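Local coordinates for protein glycosyl hydrolase family 10 (Bacteroides intestinalis DSM 17393, PDB 4QPW) that binds xylan chains through this carbohydrate-binding module, one part of a larger enzyme that probably hydrolyses glycosidic bonds in polysaccharides, at residues L84-A95 with F112-T123. Numbering follows the deposited sequence.
Sequences LNFGVGPWSGRA and FKAVADGGHVMT. With XYP (beta-D-xylopyranose), chain B; XYP (beta-D-xylopyranose), chain C.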
ATOM      1  N   LEU A  84      -6.826  -3.446  -4.198  1.00 16.04           N
ATOM      2  CA  LEU A  84      -5.699  -3.327  -3.214  1.00 18.03           C
ATOM      3  C   LEU A  84      -6.371  -3.386  -1.803  1.00 16.45           C
ATOM      4  O   LEU A  84      -7.181  -2.470  -1.599  1.00 21.55           O
ATOM      5  CB  LEU A  84      -4.855  -1.971  -3.546  1.00 16.62           C
ATOM      6  CG  LEU A  84      -3.567  -1.898  -3.007  1.00 18.55           C
ATOM      7  CD1 LEU A  84      -2.614  -2.942  -3.586  1.00 21.02           C
ATOM      8  CD2 LEU A  84      -2.969  -0.516  -3.240  1.00 19.20           C
ATOM      9  N   ASN A  85      -6.165  -4.293  -0.929  1.00 13.09           N
ATOM     10  CA  ASN A  85      -6.625  -4.215   0.433  1.00 12.73           C
ATOM     11  C   ASN A  85      -5.576  -3.600   1.324  1.00 11.86           C
ATOM     12  O   ASN A  85      -4.349  -3.813   1.066  1.00 13.40           O
ATOM     13  CB  ASN A  85      -6.977  -5.602   0.964  1.00 14.15           C
ATOM     14  CG  ASN A  85      -8.155  -6.165   0.195  1.00 18.09           C
ATOM     15  OD1 ASN A  85      -7.948  -6.804  -0.840  1.00 22.81           O
ATOM     16  ND2 ASN A  85      -9.287  -5.739   0.504  1.00 24.51           N
ATOM     17  N   PHE A  86      -5.932  -2.840   2.329  1.00 10.55           N
ATOM     18  CA  PHE A  86      -4.982  -2.215   3.229  1.00 10.23           C
ATOM     19  C   PHE A  86      -5.459  -2.148   4.590  1.00 10.79           C
ATOM     20  O   PHE A  86      -6.726  -2.203   4.847  1.00 11.35           O
ATOM     21  CB  PHE A  86      -4.524  -0.843   2.669  1.00 11.47           C
ATOM     22  CG  PHE A  86      -5.629   0.134   2.567  1.00 10.81           C
ATOM     23  CD1 PHE A  86      -6.152   0.725   3.651  1.00 11.57           C
ATOM     24  CD2 PHE A  86      -6.200   0.375   1.336  1.00 11.96           C
ATOM     25  CE1 PHE A  86      -7.234   1.571   3.562  1.00 12.05           C
ATOM     26  CE2 PHE A  86      -7.302   1.223   1.246  1.00 12.90           C
ATOM     27  CZ  PHE A  86      -7.776   1.794   2.346  1.00 12.43           C
ATOM     28  N   GLY A  87      -4.567  -1.936   5.542  1.00 10.57           N
ATOM     29  CA  GLY A  87      -4.901  -1.521   6.890  1.00 10.54           C
ATOM     30  C   GLY A  87      -3.892  -0.531   7.372  1.00  9.39           C
ATOM     31  O   GLY A  87      -2.675  -0.698   7.065  1.00 10.40           O
ATOM     32  N   VAL A  88      -4.300   0.469   8.098  1.00  9.11           N
ATOM     33  CA  VAL A  88      -3.399   1.471   8.644  1.00  9.29           C
ATOM     34  C   VAL A  88      -3.302   1.306  10.154  1.00  9.80           C
ATOM     35  O   VAL A  88      -4.370   1.476  10.877  1.00 10.71           O
ATOM     36  CB  VAL A  88      -3.862   2.917   8.335  1.00  9.84           C
ATOM     37  CG1 VAL A  88      -2.836   3.897   8.794  1.00 10.03           C
ATOM     38  CG2 VAL A  88      -4.141   3.086   6.844  1.00 10.17           C
ATOM     39  N   GLY A  89      -2.192   0.915  10.681  1.00  9.64           N
ATOM     40  CA  GLY A  89      -2.018   0.665  12.122  1.00 10.52           C
ATOM     41  C   GLY A  89      -0.914  -0.323  12.355  1.00 10.91           C
ATOM     42  O   GLY A  89      -0.287  -0.836  11.455  1.00 10.10           O
ATOM     43  N   PRO A  90      -0.645  -0.596  13.657  1.00 11.14           N
ATOM     44  CA  PRO A  90       0.341  -1.542  14.064  1.00 11.09           C
ATOM     45  C   PRO A  90      -0.148  -3.003  13.837  1.00 10.13           C
ATOM     46  O   PRO A  90      -1.233  -3.248  13.460  1.00 10.57           O
ATOM     47  CB  PRO A  90       0.568  -1.186  15.539  1.00 13.41           C
ATOM     48  CG  PRO A  90      -0.820  -0.751  15.981  1.00 13.20           C
ATOM     49  CD  PRO A  90      -1.371   0.011  14.801  1.00 11.32           C
ATOM     50  N   TRP A  91       0.782  -3.923  14.157  1.00 11.36           N
ATOM     51  CA  TRP A  91       0.474  -5.336  13.981  1.00 13.22           C
ATOM     52  C   TRP A  91      -0.766  -5.804  14.841  1.00 11.53           C
ATOM     53  O   TRP A  91      -1.475  -6.681  14.409  1.00 14.31           O
ATOM     54  CB  TRP A  91       1.690  -6.211  14.377  1.00 12.61           C
ATOM     55  CG  TRP A  91       2.865  -6.041  13.463  1.00 12.75           C
ATOM     56  CD1 TRP A  91       4.018  -5.415  13.719  1.00 13.70           C
ATOM     57  CD2 TRP A  91       2.973  -6.585  12.158  1.00 12.15           C
ATOM     58  NE1 TRP A  91       4.820  -5.472  12.581  1.00 14.83           N
ATOM     59  CE2 TRP A  91       4.224  -6.183  11.641  1.00 12.66           C
ATOM     60  CE3 TRP A  91       2.162  -7.357  11.397  1.00 13.70           C
ATOM     61  CZ2 TRP A  91       4.701  -6.585  10.365  1.00 14.38           C
ATOM     62  CZ3 TRP A  91       2.621  -7.655  10.072  1.00 15.42           C
ATOM     63  CH2 TRP A  91       3.896  -7.240   9.630  1.00 14.38           C
ATOM     64  N   SER A  92      -1.026  -5.111  15.917  1.00 12.25           N
ATOM     65  CA  SER A  92      -2.181  -5.530  16.752  1.00 12.55           C
ATOM     66  C   SER A  92      -3.482  -5.250  16.165  1.00 12.08           C
ATOM     67  O   SER A  92      -4.509  -5.912  16.555  1.00 13.26           O
ATOM     68  CB  SER A  92      -2.049  -4.831  18.113  1.00 14.84           C
ATOM     69  OG  SER A  92      -2.166  -3.493  18.098  1.00 14.40           O
ATOM     70  N   GLY A  93      -3.654  -4.237  15.301  1.00 11.41           N
ATOM     71  CA  GLY A  93      -4.945  -3.872  14.852  1.00 11.80           C
ATOM     72  C   GLY A  93      -4.876  -2.594  13.986  1.00 10.77           C
ATOM     73  O   GLY A  93      -4.101  -1.699  14.315  1.00 11.84           O
ATOM     74  N   ARG A  94      -5.730  -2.525  13.017  1.00 10.98           N
ATOM     75  CA  ARG A  94      -5.654  -1.414  11.968  1.00 10.37           C
ATOM     76  C   ARG A  94      -6.984  -0.924  11.593  1.00 12.10           C
ATOM     77  O   ARG A  94      -8.011  -1.659  11.662  1.00 12.97           O
ATOM     78  CB  ARG A  94      -4.846  -1.938  10.745  1.00 11.91           C
ATOM     79  CG  ARG A  94      -3.553  -2.615  11.066  1.00 11.51           C
ATOM     80  CD  ARG A  94      -2.656  -2.725   9.835  1.00 11.69           C
ATOM     81  NE  ARG A  94      -1.427  -3.502  10.046  1.00 11.31           N
ATOM     82  CZ  ARG A  94      -1.389  -4.856  10.020  1.00 11.46           C
ATOM     83  NH1 ARG A  94      -2.462  -5.543   9.753  1.00 12.73           N
ATOM     84  NH2 ARG A  94      -0.274  -5.457  10.267  1.00 11.66           N
ATOM     85  N   ALA A  95      -7.027   0.279  10.959  1.00 11.42           N
ATOM     86  CA  ALA A  95      -8.180   0.771  10.248  1.00 12.06           C
ATOM     87  C   ALA A  95      -8.126   0.211   8.839  1.00 11.10           C
ATOM     88  O   ALA A  95      -7.165   0.509   8.071  1.00 11.51           O
ATOM     89  CB  ALA A  95      -8.159   2.278  10.253  1.00 12.29           C
ATOM     90  N   PHE A 112     -10.135   7.970   8.049  1.00 11.63           N
ATOM     91  CA  PHE A 112     -10.256   7.022   9.168  1.00 11.29           C
ATOM     92  C   PHE A 112      -9.946   7.700  10.413  1.00 11.54           C
ATOM     93  O   PHE A 112      -9.175   8.642  10.532  1.00 12.42           O
ATOM     94  CB  PHE A 112      -9.368   5.782   8.987  1.00 11.95           C
ATOM     95  CG  PHE A 112      -7.876   6.041   9.034  1.00 10.78           C
ATOM     96  CD1 PHE A 112      -7.162   6.654   7.928  1.00 10.44           C
ATOM     97  CD2 PHE A 112      -7.149   5.783  10.185  1.00 10.87           C
ATOM     98  CE1 PHE A 112      -5.860   6.927   8.049  1.00 10.62           C
ATOM     99  CE2 PHE A 112      -5.829   6.074  10.257  1.00 11.77           C
ATOM    100  CZ  PHE A 112      -5.176   6.670   9.175  1.00 10.67           C
ATOM    101  N   LYS A 113     -10.489   7.098  11.542  1.00 12.77           N
ATOM    102  CA  LYS A 113     -10.056   7.360  12.888  1.00 13.38           C
ATOM    103  C   LYS A 113      -8.929   6.368  13.273  1.00 12.10           C
ATOM    104  O   LYS A 113      -9.185   5.145  13.132  1.00 13.10           O
ATOM    105  CB  LYS A 113     -11.247   7.309  13.831  1.00 16.92           C
ATOM    106  CG  LYS A 113     -10.914   7.769  15.189  1.00 25.25           C
ATOM    107  CD  LYS A 113     -12.230   7.987  15.969  1.00 37.47           C
ATOM    108  CE  LYS A 113     -12.436   6.926  17.035  1.00 51.11           C
ATOM    109  NZ  LYS A 113     -13.647   7.133  17.897  1.00 66.15           N
ATOM    110  N   ALA A 114      -7.790   6.779  13.723  1.00 11.50           N
ATOM    111  CA  ALA A 114      -6.756   5.839  14.055  1.00 11.28           C
ATOM    112  C   ALA A 114      -7.236   4.897  15.194  1.00 12.09           C
ATOM    113  O   ALA A 114      -7.855   5.398  16.173  1.00 12.76           O
ATOM    114  CB  ALA A 114      -5.514   6.515  14.459  1.00 11.94           C
ATOM    115  N   VAL A 115      -6.962   3.644  15.049  1.00 11.24           N
ATOM    116  CA  VAL A 115      -7.404   2.635  16.063  1.00 11.07           C
ATOM    117  C   VAL A 115      -6.354   2.388  17.065  1.00 11.51           C
ATOM    118  O   VAL A 115      -6.652   1.641  18.089  1.00 12.70           O
ATOM    119  CB  VAL A 115      -7.846   1.360  15.380  1.00 12.41           C
ATOM    120  CG1 VAL A 115      -8.949   1.597  14.412  1.00 13.51           C
ATOM    121  CG2 VAL A 115      -6.727   0.549  14.806  1.00 12.84           C
ATOM    122  N   ALA A 116      -5.149   2.888  16.967  1.00 12.04           N
ATOM    123  CA  ALA A 116      -4.029   2.644  17.797  1.00 11.70           C
ATOM    124  C   ALA A 116      -3.000   3.741  17.581  1.00 12.23           C
ATOM    125  O   ALA A 116      -3.164   4.590  16.683  1.00 14.28           O
ATOM    126  CB  ALA A 116      -3.430   1.280  17.455  1.00 13.54           C
ATOM    127  N   ASP A 117      -1.937   3.706  18.296  1.00 13.06           N
ATOM    128  CA  ASP A 117      -0.766   4.612  18.004  1.00 13.28           C
ATOM    129  C   ASP A 117       0.135   4.007  16.976  1.00 12.13           C
ATOM    130  O   ASP A 117       0.453   2.796  16.999  1.00 14.59           O
ATOM    131  CB  ASP A 117       0.022   4.882  19.257  1.00 14.57           C
ATOM    132  CG  ASP A 117      -0.722   5.778  20.235  1.00 16.03           C
ATOM    133  OD1 ASP A 117      -1.539   6.648  19.957  1.00 15.55           O
ATOM    134  OD2 ASP A 117      -0.337   5.618  21.489  1.00 21.07           O
ATOM    135  N   GLY A 118       0.621   4.817  16.003  1.00 10.95           N
ATOM    136  CA  GLY A 118       1.677   4.397  15.148  1.00 11.40           C
ATOM    137  C   GLY A 118       1.357   3.330  14.149  1.00 10.17           C
ATOM    138  O   GLY A 118       0.230   3.233  13.695  1.00 12.66           O
ATOM    139  N   GLY A 119       2.329   2.569  13.763  1.00 10.31           N
ATOM    140  CA  GLY A 119       2.130   1.470  12.835  1.00 10.18           C
ATOM    141  C   GLY A 119       2.526   1.772  11.392  1.00  8.88           C
ATOM    142  O   GLY A 119       3.455   2.559  11.137  1.00  9.80           O
ATOM    143  N   HIS A 120       1.908   1.027  10.508  1.00  8.44           N
ATOM    144  CA  HIS A 120       2.326   0.980   9.098  1.00  8.59           C
ATOM    145  C   HIS A 120       1.119   0.855   8.213  1.00  8.89           C
ATOM    146  O   HIS A 120      -0.029   0.744   8.666  1.00  9.26           O
ATOM    147  CB  HIS A 120       3.312  -0.190   8.929  1.00  8.67           C
ATOM    148  CG  HIS A 120       2.774  -1.474   9.562  1.00  9.45           C
ATOM    149  ND1 HIS A 120       3.241  -1.961  10.763  1.00 10.34           N
ATOM    150  CD2 HIS A 120       1.837  -2.340   9.149  1.00 10.47           C
ATOM    151  CE1 HIS A 120       2.585  -3.095  11.028  1.00 10.91           C
ATOM    152  NE2 HIS A 120       1.749  -3.376  10.087  1.00 10.56           N
ATOM    153  N   VAL A 121       1.346   0.943   6.877  1.00  8.28           N
ATOM    154  CA  VAL A 121       0.275   0.698   5.904  1.00  8.36           C
ATOM    155  C   VAL A 121       0.461  -0.704   5.373  1.00  9.04           C
ATOM    156  O   VAL A 121       1.291  -0.954   4.450  1.00  9.41           O
ATOM    157  CB  VAL A 121       0.218   1.749   4.788  1.00  8.46           C
ATOM    158  CG1 VAL A 121      -0.915   1.436   3.834  1.00  9.34           C
ATOM    159  CG2 VAL A 121       0.057   3.125   5.385  1.00  9.41           C
ATOM    160  N   MET A 122      -0.224  -1.668   5.958  1.00  8.98           N
ATOM    161  CA  MET A 122      -0.200  -3.058   5.473  1.00  9.32           C
ATOM    162  C   MET A 122      -0.997  -3.097   4.197  1.00  9.82           C
ATOM    163  O   MET A 122      -2.148  -2.637   4.149  1.00 11.86           O
ATOM    164  CB  MET A 122      -0.895  -3.953   6.508  1.00 10.40           C
ATOM    165  CG  MET A 122      -1.099  -5.360   6.015  1.00 11.91           C
ATOM    166  SD  MET A 122       0.361  -6.248   5.488  1.00 13.67           S
ATOM    167  CE  MET A 122       0.975  -6.736   7.139  1.00 14.08           C
ATOM    168  N   THR A 123      -0.450  -3.694   3.122  1.00  9.35           N
ATOM    169  CA  THR A 123      -1.071  -3.684   1.797  1.00  9.59           C
ATOM    170  C   THR A 123      -1.031  -5.122   1.295  1.00  9.46           C
ATOM    171  O   THR A 123      -0.014  -5.827   1.436  1.00 10.31           O
ATOM    172  CB  THR A 123      -0.274  -2.754   0.889  1.00  9.14           C
ATOM    173  OG1 THR A 123      -0.054  -1.481   1.603  1.00 11.21           O
ATOM    174  CG2 THR A 123      -1.008  -2.421  -0.339  1.00 10.76           C
TER
HETATM  175  O1  XYP B   1       7.475  -7.419  14.384  1.00 36.26           O
HETATM  176  C1  XYP B   1       6.932  -8.616  13.895  1.00 29.92           C
HETATM  177  C2  XYP B   1       5.538  -8.862  14.479  1.00 28.79           C
HETATM  178  C3  XYP B   1       5.037 -10.149  13.866  1.00 22.55           C
HETATM  179  C4  XYP B   1       5.008  -9.943  12.355  1.00 24.51           C
HETATM  180  C5  XYP B   1       6.403  -9.780  11.862  1.00 26.46           C
HETATM  181  O2  XYP B   1       5.432  -8.999  15.926  1.00 38.22           O
HETATM  182  O3  XYP B   1       3.699 -10.410  14.244  1.00 30.61           O
HETATM  183  O4  XYP B   1       4.724 -11.294  11.696  1.00 21.18           O
HETATM  184  O5  XYP B   1       6.880  -8.496  12.476  1.00 28.19           O
HETATM  185  C1  XYP C   2       3.744 -11.261  10.663  1.00 17.10           C
HETATM  186  C2  XYP C   2       3.984 -12.585   9.890  1.00 17.19           C
HETATM  187  C3  XYP C   2       2.887 -12.651   8.852  1.00 17.44           C
HETATM  188  C4  XYP C   2       1.527 -12.392   9.396  1.00 17.13           C
HETATM  189  C5  XYP C   2       1.488 -11.084  10.164  1.00 16.01           C
HETATM  190  O2  XYP C   2       5.273 -12.666   9.301  1.00 19.58           O
HETATM  191  O3  XYP C   2       2.899 -13.941   8.165  1.00 19.31           O
HETATM  192  O4  XYP C   2       0.588 -12.275   8.303  1.00 16.81           O
HETATM  193  O5  XYP C   2       2.484 -11.120  11.211  1.00 19.69           O
HETATM  194  O   HOH W   1      -4.933   3.275  12.969  1.00 12.14           O
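The indole of Trp91 lies between sugar and protein: one face carries a xylose ring (chain B), whose C4 sits over the middle of the indole, and the opposite face receives the edge of His120. In this edge-to-face pair the planes stand at 57°, with His120 CE1 3.5 Å from Trp91 CE2. It illustrates how a beta-sandwich carbohydrate-binding module presents an aromatic platform, built here on two neighbouring antiparallel strands and the type I turn from Pro90 to Gly93. Met122 shares the xylohexaose pocket with Trp91, and Trp18, Glu20, His52, Gln55 and Gln124 complete it.

His120 is itself fixed on several sides. Gly89 O lies over the centre of its ring, His57 stacks on it, and at its edge Arg94 NH2 donates to NE2 (2.9 Å); the donor lies close to the imidazole plane and NE2 close to the guanidinium plane, so the two groups meet edge-on. With chi1 at 49°, CG stands between backbone N and carbonyl carbon, which brings the imidazole over Gly89 O and turns its CE1 edge to the indole. Met122 supports the arginine, its CB centred over one guanidinium face; bends at chi2 and chi3 then carry CE to 3.5 Å from Trp91 CZ3. The arginine and histidine thus form a second shell behind the tryptophan.

Paired backbone bonds at Gly87 with Met122 and Gly89 with His120 join the strands. Gly89 and Gly119 both adopt backbone angles that call for glycine, and Pro90 CD rests on Ala116 CB. On the other side of the sheet Val88 crosses Phe112 nearly at right angles, placing CG1 3.6 Å from Phe112 CZ, while Ala95 CB meets the same ring obliquely. Beside this apolar patch a single water links the segments, donating to Val88 O at 2.8 Å and accepting from Val115 N at 2.9 Å.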